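Local coordinates for protein pectate lyase (Paenibacillus sp. 0602, PDB 5GT5) that cleaves polygalacturonate and partly methylated pectin by beta-elimination in an endo mode, probably with calcium as cofactor, at residues Asp57-Gly61 against Trp62-Pro66; Ser199-Trp203 against Val204-Ile208; Glu210-Ala213 against Asn214-Ser217; Pro347-Asn350 against Asn351-Asp354; Ser437-Asn440 against Trp441-Ser445. The protein carries 1 engineered substitution. All coordinates share one frame; numbering follows the deposited sequence.

Contact 1 (Asp57-Gly61 against Trp62-Pro66)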
loop_
_atom_site.group_PDB
_atom_site.type_symbol
_atom_site.label_atom_id
_atom_site.label_comp_id
_atom_site.label_asym_id
_atom_site.label_seq_id
_atom_site.Cartn_x
_atom_site.Cartn_y
_atom_site.Cartn_z
ATOM N N ASP A 57 -0.065 8.943 -30.983
ATOM C CA ASP A 57 -1.419 8.452 -30.774
ATOM C C ASP A 57 -1.496 6.956 -31.060
ATOM O O ASP A 57 -0.833 6.455 -31.986
ATOM C CB ASP A 57 -2.444 9.156 -31.683
ATOM C CG ASP A 57 -2.573 10.650 -31.426
ATOM O OD1 ASP A 57 -2.049 11.157 -30.417
ATOM O OD2 ASP A 57 -3.210 11.338 -32.277
ATOM N N LEU A 58 -2.309 6.259 -30.276
ATOM C CA LEU A 58 -2.515 4.825 -30.461
ATOM C C LEU A 58 -3.966 4.492 -30.732
ATOM O O LEU A 58 -4.886 4.912 -29.986
ATOM C CB LEU A 58 -2.032 4.028 -29.243
ATOM C CG LEU A 58 -0.537 4.106 -28.897
ATOM C CD1 LEU A 58 -0.278 3.316 -27.636
ATOM C CD2 LEU A 58 0.295 3.556 -30.061
ATOM N N ASN A 59 -4.195 3.749 -31.810
ATOM C CA ASN A 59 -5.528 3.290 -32.192
ATOM C C ASN A 59 -5.616 1.831 -31.838
ATOM O O ASN A 59 -5.050 0.966 -32.527
ATOM C CB ASN A 59 -5.699 3.515 -33.694
ATOM C CG ASN A 59 -5.683 4.968 -34.023
ATOM O OD1 ASN A 59 -6.482 5.715 -33.485
ATOM N ND2 ASN A 59 -4.727 5.400 -34.839
ATOM N N LEU A 60 -6.286 1.551 -30.723
ATOM C CA LEU A 60 -6.115 0.276 -30.039
ATOM C C LEU A 60 -7.336 -0.653 -30.096
ATOM O O LEU A 60 -7.466 -1.588 -29.310
ATOM C CB LEU A 60 -5.683 0.533 -28.577
ATOM C CG LEU A 60 -4.392 1.324 -28.405
ATOM C CD1 LEU A 60 -4.130 1.583 -26.926
ATOM C CD2 LEU A 60 -3.210 0.569 -29.047
ATOM N N GLY A 61 -8.241 -0.403 -31.041
ATOM C CA GLY A 61 -9.395 -1.284 -31.184
ATOM C C GLY A 61 -9.030 -2.691 -31.623
ATOM O O GLY A 61 -8.068 -2.884 -32.379
ATOM N N TRP A 62 -9.807 -3.667 -31.165
ATOM C CA TRP A 62 -9.478 -5.083 -31.373
ATOM C C TRP A 62 -9.349 -5.461 -32.853
ATOM O O TRP A 62 -8.519 -6.303 -33.188
ATOM C CB TRP A 62 -10.525 -5.943 -30.685
ATOM C CG TRP A 62 -10.234 -7.388 -30.692
ATOM C CD1 TRP A 62 -10.852 -8.333 -31.450
ATOM C CD2 TRP A 62 -9.269 -8.070 -29.892
ATOM N NE1 TRP A 62 -10.335 -9.578 -31.157
ATOM C CE2 TRP A 62 -9.354 -9.433 -30.205
ATOM C CE3 TRP A 62 -8.328 -7.657 -28.931
ATOM C CZ2 TRP A 62 -8.536 -10.393 -29.603
ATOM C CZ3 TRP A 62 -7.532 -8.605 -28.332
ATOM C CH2 TRP A 62 -7.641 -9.960 -28.667
ATOM N N ASN A 63 -10.140 -4.834 -33.731
ATOM C CA ASN A 63 -10.062 -5.120 -35.174
ATOM C C ASN A 63 -9.026 -4.329 -35.966
ATOM O O ASN A 63 -8.806 -4.619 -37.147
ATOM C CB ASN A 63 -11.432 -4.903 -35.835
ATOM C CG ASN A 63 -12.511 -5.734 -35.208
ATOM O OD1 ASN A 63 -12.267 -6.861 -34.764
ATOM N ND2 ASN A 63 -13.729 -5.193 -35.169
ATOM N N GLU A 64 -8.393 -3.328 -35.368
ATOM C CA GLU A 64 -7.424 -2.529 -36.092
ATOM C C GLU A 64 -5.987 -2.776 -35.688
ATOM O O GLU A 64 -5.060 -2.334 -36.376
ATOM C CB GLU A 64 -7.742 -1.030 -35.985
ATOM C CG GLU A 64 -7.728 -0.510 -34.544
ATOM C CD GLU A 64 -8.116 0.946 -34.420
ATOM O OE1 GLU A 64 -8.228 1.663 -35.450
ATOM O OE2 GLU A 64 -8.313 1.378 -33.236
ATOM N N ILE A 65 -5.789 -3.408 -34.544
ATOM C CA ILE A 65 -4.434 -3.660 -34.064
ATOM C C ILE A 65 -3.799 -4.831 -34.795
ATOM O O ILE A 65 -4.504 -5.663 -35.370
ATOM C CB ILE A 65 -4.393 -3.873 -32.527
ATOM C CG1 ILE A 65 -5.187 -5.119 -32.132
ATOM C CG2 ILE A 65 -4.900 -2.600 -31.849
ATOM C CD1 ILE A 65 -5.272 -5.422 -30.601
ATOM N N PRO A 66 -2.458 -4.899 -34.778
ATOM C CA PRO A 66 -1.825 -6.053 -35.425
ATOM C C PRO A 66 -2.223 -7.359 -34.763
ATOM O O PRO A 66 -2.503 -7.378 -33.552
ATOM C CB PRO A 66 -0.323 -5.783 -35.238
ATOM C CG PRO A 66 -0.208 -4.336 -35.075
ATOM C CD PRO A 66 -1.476 -3.881 -34.372
HETATM O O HOH W 1 -3.756 0.046 -34.680
#
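Two torsions at E64 fold its carboxylate back onto N59 and G61: chi1 of 61° sets CG between the backbone N and the carbonyl carbon, and the chain then runs out extended. OE2 ends 2.8 Å from G61 N and takes its N-H on the anti lone pair, at 156°. Beside it, N59 CB lies 3.4 Å from the same OE2, and the OE1 branch also faces this methylene. The strongest partner of the carboxylate is H114, whose ND1 bonds OE2 as well, so one oxygen is gripped twice. Here the chain leaves strand 58-59 of the right-handed parallel beta-helix, where it pairs with strand 111-113, and makes a type I turn from G61 to E64. G61 O takes two N-H groups: E64 N at 3.0 Å, coming from above the carbonyl plane, and I65 N at 3.2 Å, almost in line with the C=O. A lysine in place of E64 would probably leave both G61 N and H114 ND1 without their shared oxygen partner. The buried I65 points toward the other arm, its CG2 branch 3.2 Å from G61 O and 3.6 Å from L60 C. A water also bridges the two arms, donating to N59 O at 2.7 Å and to E64 O.

Contact 2 (Ser199-Trp203 against Val204-Ile208)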
loop_
_atom_site.group_PDB
_atom_site.type_symbol
_atom_site.label_atom_id
_atom_site.label_comp_id
_atom_site.label_asym_id
_atom_site.label_seq_id
_atom_site.Cartn_x
_atom_site.Cartn_y
_atom_site.Cartn_z
ATOM N N SER A 199 -19.346 20.153 -32.562
ATOM C CA SER A 199 -18.897 20.617 -33.865
ATOM C C SER A 199 -19.370 19.643 -34.952
ATOM O O SER A 199 -19.708 18.487 -34.665
ATOM C CB SER A 199 -17.376 20.753 -33.858
ATOM O OG SER A 199 -16.761 19.504 -33.675
ATOM N N PRO A 200 -19.413 20.099 -36.213
ATOM C CA PRO A 200 -20.038 19.300 -37.287
ATOM C C PRO A 200 -19.398 17.960 -37.578
ATOM O O PRO A 200 -20.066 17.112 -38.154
ATOM C CB PRO A 200 -19.939 20.227 -38.517
ATOM C CG PRO A 200 -19.871 21.581 -37.928
ATOM C CD PRO A 200 -19.084 21.463 -36.663
ATOM N N ASN A 201 -18.142 17.751 -37.185
ATOM C CA ASN A 201 -17.546 16.414 -37.274
ATOM C C ASN A 201 -17.155 15.860 -35.917
ATOM O O ASN A 201 -16.283 14.996 -35.810
ATOM C CB ASN A 201 -16.319 16.366 -38.198
ATOM C CG ASN A 201 -16.071 14.969 -38.744
ATOM O OD1 ASN A 201 -17.024 14.223 -39.072
ATOM N ND2 ASN A 201 -14.787 14.600 -38.865
ATOM N N SER A 202 -17.825 16.316 -34.866
ATOM C CA SER A 202 -17.509 15.759 -33.553
ATOM C C SER A 202 -17.866 14.281 -33.474
ATOM O O SER A 202 -18.662 13.742 -34.256
ATOM C CB SER A 202 -18.215 16.535 -32.436
ATOM O OG SER A 202 -19.591 16.158 -32.346
ATOM N N TRP A 203 -17.286 13.622 -32.484
ATOM C CA TRP A 203 -17.547 12.200 -32.284
ATOM C C TRP A 203 -19.026 11.870 -32.106
ATOM O O TRP A 203 -19.555 10.894 -32.675
ATOM C CB TRP A 203 -16.756 11.722 -31.062
ATOM C CG TRP A 203 -16.805 10.228 -30.831
ATOM C CD1 TRP A 203 -17.474 9.572 -29.829
ATOM C CD2 TRP A 203 -16.152 9.212 -31.608
ATOM N NE1 TRP A 203 -17.275 8.217 -29.937
ATOM C CE2 TRP A 203 -16.487 7.965 -31.034
ATOM C CE3 TRP A 203 -15.357 9.241 -32.759
ATOM C CZ2 TRP A 203 -16.017 6.749 -31.541
ATOM C CZ3 TRP A 203 -14.891 8.036 -33.268
ATOM C CH2 TRP A 203 -15.216 6.804 -32.658
ATOM N N VAL A 204 -19.694 12.691 -31.297
ATOM C CA VAL A 204 -21.122 12.529 -31.089
ATOM C C VAL A 204 -21.915 12.861 -32.371
ATOM O O VAL A 204 -22.851 12.151 -32.716
ATOM C CB VAL A 204 -21.619 13.357 -29.904
ATOM C CG1 VAL A 204 -23.154 13.359 -29.856
ATOM C CG2 VAL A 204 -21.064 12.798 -28.611
ATOM N N THR A 205 -21.516 13.898 -33.093
ATOM C CA THR A 205 -22.228 14.231 -34.327
ATOM C C THR A 205 -22.118 13.113 -35.370
ATOM O O THR A 205 -23.104 12.788 -36.042
ATOM C CB THR A 205 -21.694 15.536 -34.890
ATOM O OG1 THR A 205 -21.966 16.578 -33.948
ATOM C CG2 THR A 205 -22.367 15.873 -36.251
ATOM N N ARG A 206 -20.936 12.501 -35.471
ATOM C CA ARG A 206 -20.782 11.360 -36.362
ATOM C C ARG A 206 -21.703 10.212 -35.986
ATOM O O ARG A 206 -22.318 9.590 -36.847
ATOM C CB ARG A 206 -19.343 10.879 -36.430
ATOM C CG ARG A 206 -18.516 11.679 -37.421
ATOM C CD ARG A 206 -17.035 11.311 -37.357
ATOM N NE ARG A 206 -16.400 12.120 -36.341
ATOM C CZ ARG A 206 -15.197 11.874 -35.823
ATOM N NH1 ARG A 206 -14.491 10.823 -36.244
ATOM N NH2 ARG A 206 -14.707 12.681 -34.878
ATOM N N GLN A 207 -21.860 9.959 -34.685
ATOM C CA GLN A 207 -22.798 8.921 -34.274
ATOM C C GLN A 207 -24.239 9.286 -34.664
ATOM O O GLN A 207 -24.991 8.451 -35.171
ATOM C CB GLN A 207 -22.704 8.743 -32.745
ATOM C CG GLN A 207 -23.797 7.853 -32.109
ATOM C CD GLN A 207 -23.600 6.410 -32.471
ATOM O OE1 GLN A 207 -22.984 5.661 -31.714
ATOM N NE2 GLN A 207 -24.083 6.008 -33.656
ATOM N N ILE A 208 -24.637 10.520 -34.387
ATOM C CA ILE A 208 -26.017 10.920 -34.665
ATOM C C ILE A 208 -26.292 10.943 -36.183
ATOM O O ILE A 208 -27.355 10.495 -36.623
ATOM C CB ILE A 208 -26.387 12.243 -33.987
ATOM C CG1 ILE A 208 -26.944 12.000 -32.575
ATOM C CG2 ILE A 208 -27.539 12.923 -34.711
ATOM C CD1 ILE A 208 -25.995 11.324 -31.609
#
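The backbone makes a type I turn from S199 to S202 and runs straight into helix 203-212, with S202 as its N-cap and T205 N as the amide it caps. R206 N reaches S202 O at 2.9 Å, almost in line with the carbonyl, and Q207 N bonds W203 O in the next helical step. S202 OG accepts from T205 N at 3.1 Å, satisfying an amide of the first turn that has no helical carbonyl before it. D196 backs up the cap: its OD2 bonds S202 OG, and its OD1 takes V204 N. T205 folds its hydroxyl toward the cap, OG1 lying 2.9 Å from S202 OG and 3.0 Å from S199 O, while its CG2 branch touches P200 O. R206 bends at chi3 (-87°) and brings its guanidinium back over the turn. NE gives its N-H to N201 O at 2.9 Å from above that carbonyl plane, and NH2 adds a weak bond to the same oxygen. The guanidinium is sandwiched between unlike partners: N201 ND2 lies over one face, the amide plane tilted 29°, and the W203 ring meets the other. That indole is held from beyond the turn by its NE1 bond to W136 O and by a stack with H83. The indole turns its edge to that guanidinium face, planes 88° apart, CE3 3.9 Å from R206 NH1.

Contact 3 (Glu210-Ala213 against Asn214-Ser217)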
loop_
_atom_site.group_PDB
_atom_site.type_symbol
_atom_site.label_atom_id
_atom_site.label_comp_id
_atom_site.label_asym_id
_atom_site.label_seq_id
_atom_site.Cartn_x
_atom_site.Cartn_y
_atom_site.Cartn_z
ATOM N N GLU A 210 -25.111 9.033 -38.503
ATOM C CA GLU A 210 -25.343 7.662 -38.952
ATOM C C GLU A 210 -26.793 7.261 -38.698
ATOM O O GLU A 210 -27.453 6.663 -39.565
ATOM C CB GLU A 210 -24.362 6.700 -38.262
ATOM C CG GLU A 210 -24.512 5.210 -38.620
ATOM C CD GLU A 210 -24.141 4.896 -40.062
ATOM O OE1 GLU A 210 -23.248 5.585 -40.629
ATOM O OE2 GLU A 210 -24.753 3.959 -40.631
ATOM N N MET A 211 -27.307 7.595 -37.522
ATOM C CA MET A 211 -28.665 7.187 -37.178
ATOM C C MET A 211 -29.701 7.991 -37.937
ATOM O O MET A 211 -30.747 7.449 -38.297
ATOM C CB MET A 211 -28.872 7.287 -35.659
ATOM C CG MET A 211 -27.906 6.356 -34.903
ATOM S SD MET A 211 -28.268 6.226 -33.154
ATOM C CE MET A 211 -27.907 7.878 -32.614
ATOM N N GLU A 212 -29.428 9.272 -38.160
ATOM C CA GLU A 212 -30.355 10.139 -38.882
ATOM C C GLU A 212 -30.600 9.610 -40.288
ATOM O O GLU A 212 -31.704 9.749 -40.811
ATOM C CB GLU A 212 -29.848 11.588 -38.876
ATOM C CG GLU A 212 -30.774 12.594 -39.553
ATOM C CD GLU A 212 -32.066 12.843 -38.813
ATOM O OE1 GLU A 212 -32.208 12.439 -37.639
ATOM O OE2 GLU A 212 -32.960 13.485 -39.411
ATOM N N ALA A 213 -29.589 8.981 -40.868
ATOM C CA ALA A 213 -29.663 8.419 -42.216
ATOM C C ALA A 213 -30.344 7.059 -42.262
ATOM O O ALA A 213 -30.637 6.541 -43.347
ATOM C CB ALA A 213 -28.255 8.317 -42.809
ATOM N N ASN A 214 -30.580 6.462 -41.099
ATOM C CA ASN A 214 -31.058 5.096 -41.035
ATOM C C ASN A 214 -31.963 4.940 -39.818
ATOM O O ASN A 214 -31.770 4.031 -39.011
ATOM C CB ASN A 214 -29.867 4.117 -40.915
ATOM C CG ASN A 214 -28.882 4.208 -42.091
ATOM O OD1 ASN A 214 -29.133 3.648 -43.164
ATOM N ND2 ASN A 214 -27.730 4.869 -41.870
ATOM N N LYS A 215 -32.941 5.830 -39.680
ATOM C CA LYS A 215 -33.672 5.940 -38.410
ATOM C C LYS A 215 -34.367 4.669 -37.919
ATOM O O LYS A 215 -34.400 4.402 -36.709
ATOM C CB LYS A 215 -34.699 7.078 -38.438
ATOM C CG LYS A 215 -34.106 8.462 -38.341
ATOM C CD LYS A 215 -35.222 9.501 -38.278
ATOM C CE LYS A 215 -34.809 10.817 -38.888
ATOM N NZ LYS A 215 -34.677 10.776 -40.352
ATOM N N ALA A 216 -34.917 3.877 -38.835
ATOM C CA ALA A 216 -35.642 2.675 -38.452
ATOM C C ALA A 216 -34.766 1.669 -37.732
ATOM O O ALA A 216 -35.263 0.831 -36.974
ATOM C CB ALA A 216 -36.263 2.015 -39.688
ATOM N N SER A 217 -33.459 1.762 -37.935
ATOM C CA SER A 217 -32.549 0.801 -37.334
ATOM C C SER A 217 -32.210 1.136 -35.897
ATOM O O SER A 217 -31.505 0.377 -35.232
ATOM C CB SER A 217 -31.260 0.744 -38.133
ATOM O OG SER A 217 -31.491 0.296 -39.452
#
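K215 starts beside M211 and runs alongside E212. CB stays 4.0 Å from M211 O, and CG comes closer to the same oxygen, at 3.5 Å. A bend at chi4 (71°) then turns the tip back: CE lies against both carboxylate oxygens of E212, and NZ gives a hydrogen bond to E212 O at 3.2 Å, in the carbonyl plane and on a lone pair. NZ also forms a salt bridge with E212 OE2 at 3.3 Å, weak as a hydrogen bond. This is where the chain passes from helix 203-212 into the 3-10 segment 215-217, and carbonyls late in the helix are taken up by what follows. M211 O receives N214 N at 3.0 Å, from above its plane. E210 O is met by a side chain instead, N214 ND2 at 2.9 Å, nearly straight and in the carbonyl plane. E212 OE1 serves another element, bonding Y221 OH and forming a salt bridge with R225, both of helix 219-225.

Contact 4 (Pro347-Asn350 against Asn351-Asp354)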
loop_
_atom_site.group_PDB
_atom_site.type_symbol
_atom_site.label_atom_id
_atom_site.label_comp_id
_atom_site.label_asym_id
_atom_site.label_seq_id
_atom_site.Cartn_x
_atom_site.Cartn_y
_atom_site.Cartn_z
ATOM N N PRO A 347 -25.512 19.832 -6.254
ATOM C CA PRO A 347 -24.056 19.656 -6.138
ATOM C C PRO A 347 -23.582 18.733 -5.021
ATOM O O PRO A 347 -22.430 18.294 -5.074
ATOM C CB PRO A 347 -23.557 21.083 -5.869
ATOM C CG PRO A 347 -24.772 21.788 -5.233
ATOM C CD PRO A 347 -25.958 21.211 -5.959
ATOM N N VAL A 348 -24.424 18.490 -4.028
ATOM C CA VAL A 348 -23.999 17.809 -2.814
ATOM C C VAL A 348 -25.088 16.813 -2.440
ATOM O O VAL A 348 -26.162 17.203 -1.964
ATOM C CB VAL A 348 -23.783 18.826 -1.640
ATOM C CG1 VAL A 348 -23.218 18.093 -0.407
ATOM C CG2 VAL A 348 -22.825 19.949 -2.034
ATOM N N ARG A 349 -24.828 15.525 -2.632
ATOM C CA ARG A 349 -25.836 14.495 -2.352
ATOM C C ARG A 349 -25.297 13.483 -1.374
ATOM O O ARG A 349 -24.097 13.167 -1.368
ATOM C CB ARG A 349 -26.284 13.795 -3.642
ATOM C CG ARG A 349 -27.029 14.712 -4.586
ATOM C CD ARG A 349 -27.488 13.967 -5.824
ATOM N NE ARG A 349 -28.646 13.162 -5.519
ATOM C CZ ARG A 349 -29.899 13.623 -5.529
ATOM N NH1 ARG A 349 -30.153 14.881 -5.876
ATOM N NH2 ARG A 349 -30.902 12.820 -5.207
ATOM N N ASN A 350 -26.201 12.954 -0.559
ATOM C CA ASN A 350 -25.828 12.065 0.531
ATOM C C ASN A 350 -26.541 10.715 0.561
ATOM O O ASN A 350 -26.321 9.952 1.479
ATOM C CB ASN A 350 -25.941 12.788 1.896
ATOM C CG ASN A 350 -27.388 13.040 2.323
ATOM O OD1 ASN A 350 -28.333 12.814 1.560
ATOM N ND2 ASN A 350 -27.558 13.512 3.548
ATOM N N ASN A 351 -27.390 10.421 -0.420
ATOM C CA ASN A 351 -28.102 9.146 -0.411
ATOM C C ASN A 351 -28.830 8.981 -1.723
ATOM O O ASN A 351 -29.711 9.773 -2.040
ATOM C CB ASN A 351 -29.112 9.105 0.763
ATOM C CG ASN A 351 -29.760 7.736 0.930
ATOM O OD1 ASN A 351 -30.141 7.103 -0.059
ATOM N ND2 ASN A 351 -29.865 7.269 2.159
ATOM N N GLN A 352 -28.435 7.969 -2.489
ATOM C CA GLN A 352 -29.010 7.700 -3.793
ATOM C C GLN A 352 -29.977 6.518 -3.806
ATOM O O GLN A 352 -30.808 6.425 -4.691
ATOM C CB GLN A 352 -27.898 7.330 -4.769
ATOM C CG GLN A 352 -26.856 8.416 -4.978
ATOM C CD GLN A 352 -27.444 9.631 -5.613
ATOM O OE1 GLN A 352 -27.919 10.521 -4.911
ATOM N NE2 GLN A 352 -27.419 9.694 -6.954
ATOM N N THR A 353 -29.881 5.631 -2.828
ATOM C CA THR A 353 -30.571 4.346 -2.936
ATOM C C THR A 353 -31.914 4.345 -2.192
ATOM O O THR A 353 -32.890 3.789 -2.678
ATOM C CB THR A 353 -29.655 3.192 -2.450
ATOM O OG1 THR A 353 -28.492 3.122 -3.291
ATOM C CG2 THR A 353 -30.381 1.844 -2.515
ATOM N N ASP A 354 -31.965 4.975 -1.033
ATOM C CA ASP A 354 -33.206 5.040 -0.263
ATOM C C ASP A 354 -33.029 6.055 0.852
ATOM O O ASP A 354 -32.464 5.719 1.889
ATOM C CB ASP A 354 -33.528 3.682 0.365
ATOM C CG ASP A 354 -34.820 3.721 1.206
ATOM O OD1 ASP A 354 -35.431 4.812 1.333
ATOM O OD2 ASP A 354 -35.211 2.655 1.733
HETATM O O HOH W 2 -31.480 10.320 -4.099
#
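R349 and Q352 meet at the end of strand 346-349, an outermost strand of a four-stranded parallel sheet in the beta-helix, close to the probable active site: the Q352 side chain is about 7 Å from that of R276, the likely catalytic arginine. R349 leaves the strand extended, bends at chi3 (77°) and presents the edge of its guanidinium to the loop. NE gives an almost straight bond (170°) to Q352 OE1 at 2.8 Å. The oxygen lies in the guanidinium plane and uses a lone pair in its own carbonyl plane, yet the two flat groups stand 76° apart, amide across guanidinium. Also at that edge, NH2 gives a 2.8 Å bond to a water, which donates in turn to N351 O, so the arginine holds the loop both directly and through solvent. Y346 adds a cation-pi contact to R349. The loop is shaped next by N351, whose side chain makes an Asx motif: OD1 accepts from D354 N at 3.0 Å, in the carbonyl plane, and more weakly from T353 N. Its ND2 bonds T361 OG1. N350 points its amide the other way, giving ND2 to A394 O. The N351 backbone N is buried here without a partner in the model; N350 OD1 lies 3.2 Å away, but at too poor an angle to bond.

Contact 5 (Ser437-Asn440 against Trp441-Ser445)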
loop_
_atom_site.group_PDB
_atom_site.type_symbol
_atom_site.label_atom_id
_atom_site.label_comp_id
_atom_site.label_asym_id
_atom_site.label_seq_id
_atom_site.Cartn_x
_atom_site.Cartn_y
_atom_site.Cartn_z
ATOM N N SER A 437 10.944 19.232 -20.248
ATOM C CA SER A 437 11.712 18.081 -20.707
ATOM C C SER A 437 11.048 16.810 -20.190
ATOM O O SER A 437 10.514 16.787 -19.071
ATOM C CB SER A 437 13.194 18.167 -20.295
ATOM O OG SER A 437 13.344 18.293 -18.902
ATOM N N LYS A 438 11.037 15.764 -21.015
ATOM C CA LYS A 438 10.143 14.637 -20.731
ATOM C C LYS A 438 10.498 13.877 -19.457
ATOM O O LYS A 438 9.637 13.186 -18.895
ATOM C CB LYS A 438 10.008 13.703 -21.937
ATOM C CG LYS A 438 11.277 12.950 -22.288
ATOM C CD LYS A 438 11.046 12.085 -23.493
ATOM C CE LYS A 438 12.300 11.300 -23.863
ATOM N NZ LYS A 438 12.057 10.485 -25.100
ATOM N N ASP A 439 11.731 14.021 -18.964
ATOM C CA ASP A 439 12.106 13.377 -17.698
ATOM C C ASP A 439 11.230 13.888 -16.537
ATOM O O ASP A 439 11.075 13.210 -15.520
ATOM C CB ASP A 439 13.586 13.597 -17.390
ATOM C CG ASP A 439 13.911 15.053 -17.222
ATOM O OD1 ASP A 439 13.699 15.799 -18.198
ATOM O OD2 ASP A 439 14.371 15.451 -16.129
ATOM N N ASN A 440 10.646 15.078 -16.691
ATOM C CA ASN A 440 9.817 15.607 -15.639
ATOM C C ASN A 440 8.549 14.814 -15.405
ATOM O O ASN A 440 7.969 14.898 -14.317
ATOM C CB ASN A 440 9.480 17.051 -15.936
ATOM C CG ASN A 440 10.659 17.952 -15.725
ATOM O OD1 ASN A 440 11.063 18.182 -14.583
ATOM N ND2 ASN A 440 11.215 18.488 -16.825
ATOM N N TRP A 441 8.123 14.072 -16.420
ATOM C CA TRP A 441 6.943 13.225 -16.292
ATOM C C TRP A 441 7.173 12.021 -15.382
ATOM O O TRP A 441 6.210 11.429 -14.878
ATOM C CB TRP A 441 6.413 12.781 -17.664
ATOM C CG TRP A 441 5.819 13.912 -18.437
ATOM C CD1 TRP A 441 6.268 14.414 -19.626
ATOM C CD2 TRP A 441 4.689 14.725 -18.062
ATOM N NE1 TRP A 441 5.500 15.473 -20.017
ATOM C CE2 TRP A 441 4.516 15.685 -19.085
ATOM C CE3 TRP A 441 3.801 14.729 -16.966
ATOM C CZ2 TRP A 441 3.499 16.641 -19.060
ATOM C CZ3 TRP A 441 2.786 15.687 -16.934
ATOM C CH2 TRP A 441 2.647 16.638 -17.972
ATOM N N LEU A 442 8.432 11.690 -15.114
ATOM C CA LEU A 442 8.763 10.582 -14.224
ATOM C C LEU A 442 8.886 11.002 -12.768
ATOM O O LEU A 442 8.894 10.156 -11.885
ATOM C CB LEU A 442 10.092 9.947 -14.666
ATOM C CG LEU A 442 10.175 9.440 -16.105
ATOM C CD1 LEU A 442 11.504 8.673 -16.311
ATOM C CD2 LEU A 442 8.996 8.578 -16.486
ATOM N N LYS A 443 9.025 12.295 -12.525
ATOM C CA LYS A 443 9.215 12.807 -11.158
ATOM C C LYS A 443 7.908 12.941 -10.397
ATOM O O LYS A 443 6.826 13.063 -11.000
ATOM C CB LYS A 443 9.870 14.185 -11.237
ATOM C CG LYS A 443 11.217 14.208 -11.992
ATOM C CD LYS A 443 11.719 15.658 -12.066
ATOM C CE LYS A 443 12.970 15.792 -12.888
ATOM N NZ LYS A 443 13.253 17.245 -13.156
ATOM N N THR A 444 8.004 12.974 -9.077
ATOM C CA THR A 444 6.817 13.190 -8.249
ATOM C C THR A 444 6.904 14.464 -7.424
ATOM O O THR A 444 5.938 14.830 -6.751
ATOM C CB THR A 444 6.536 12.013 -7.322
ATOM O OG1 THR A 444 7.653 11.815 -6.446
ATOM C CG2 THR A 444 6.284 10.757 -8.139
ATOM N N SER A 445 8.044 15.141 -7.460
ATOM C CA SER A 445 8.136 16.467 -6.872
ATOM C C SER A 445 9.117 17.332 -7.622
ATOM O O SER A 445 9.959 16.824 -8.371
ATOM C CB SER A 445 8.451 16.401 -5.377
ATOM O OG SER A 445 9.725 15.844 -5.150
#
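The W441 indole lies beside K438, whose O approaches CD1 obliquely at 3.7 Å, while W436 and H166 make edge-to-face contacts with the same ring. The backbone here is a run of overlapping turns near the C-terminus, lying against the parallel beta-helix by strands 102-106 and 160-165: W441 N bonds K438 O, L442 N bonds D439 O at 3.1 Å, and K443 N bonds N440 O weakly. The N440 amide is gripped at both ends. Its ND2 gives a bond to S437 O, an oxygen that also takes N440 N from the same face. OD1 receives K443 NZ at 2.8 Å, from above the carbonyl plane. K443 reaches it by running out fully extended alongside N440, and its ammonium forms a long salt bridge with D439 OD2 at 3.6 Å. An alanine at K443 would probably leave N440 OD1 without this donor and D439 without its nearby positive charge. K438 goes the other way, to salt bridges with E24 and E53. The second D439 oxygen, OD1, accepts from S437 OG at 2.6 Å on its syn lone pair.

Contacts 2 and 3 share helix 203-212: contact 2 sits at its start, where a serine caps the helix beside a buried threonine and tryptophan, and contact 3 lies on the surface beyond, relying on charge and an asparagine amide. Contacts 1 and 4 both follow the chain as it leaves a strand of the beta-helix, but on opposite sides of the chain's centre, about 39 Å between centres; one turn is held by a carboxylate, the other loop by an arginine and an Asx motif, and only contact 4 lies close to the probable active site. Contact 5, partly buried like 1, 2 and 4, joins a chain terminus to the beta-helix, with aromatic packing and a lysine.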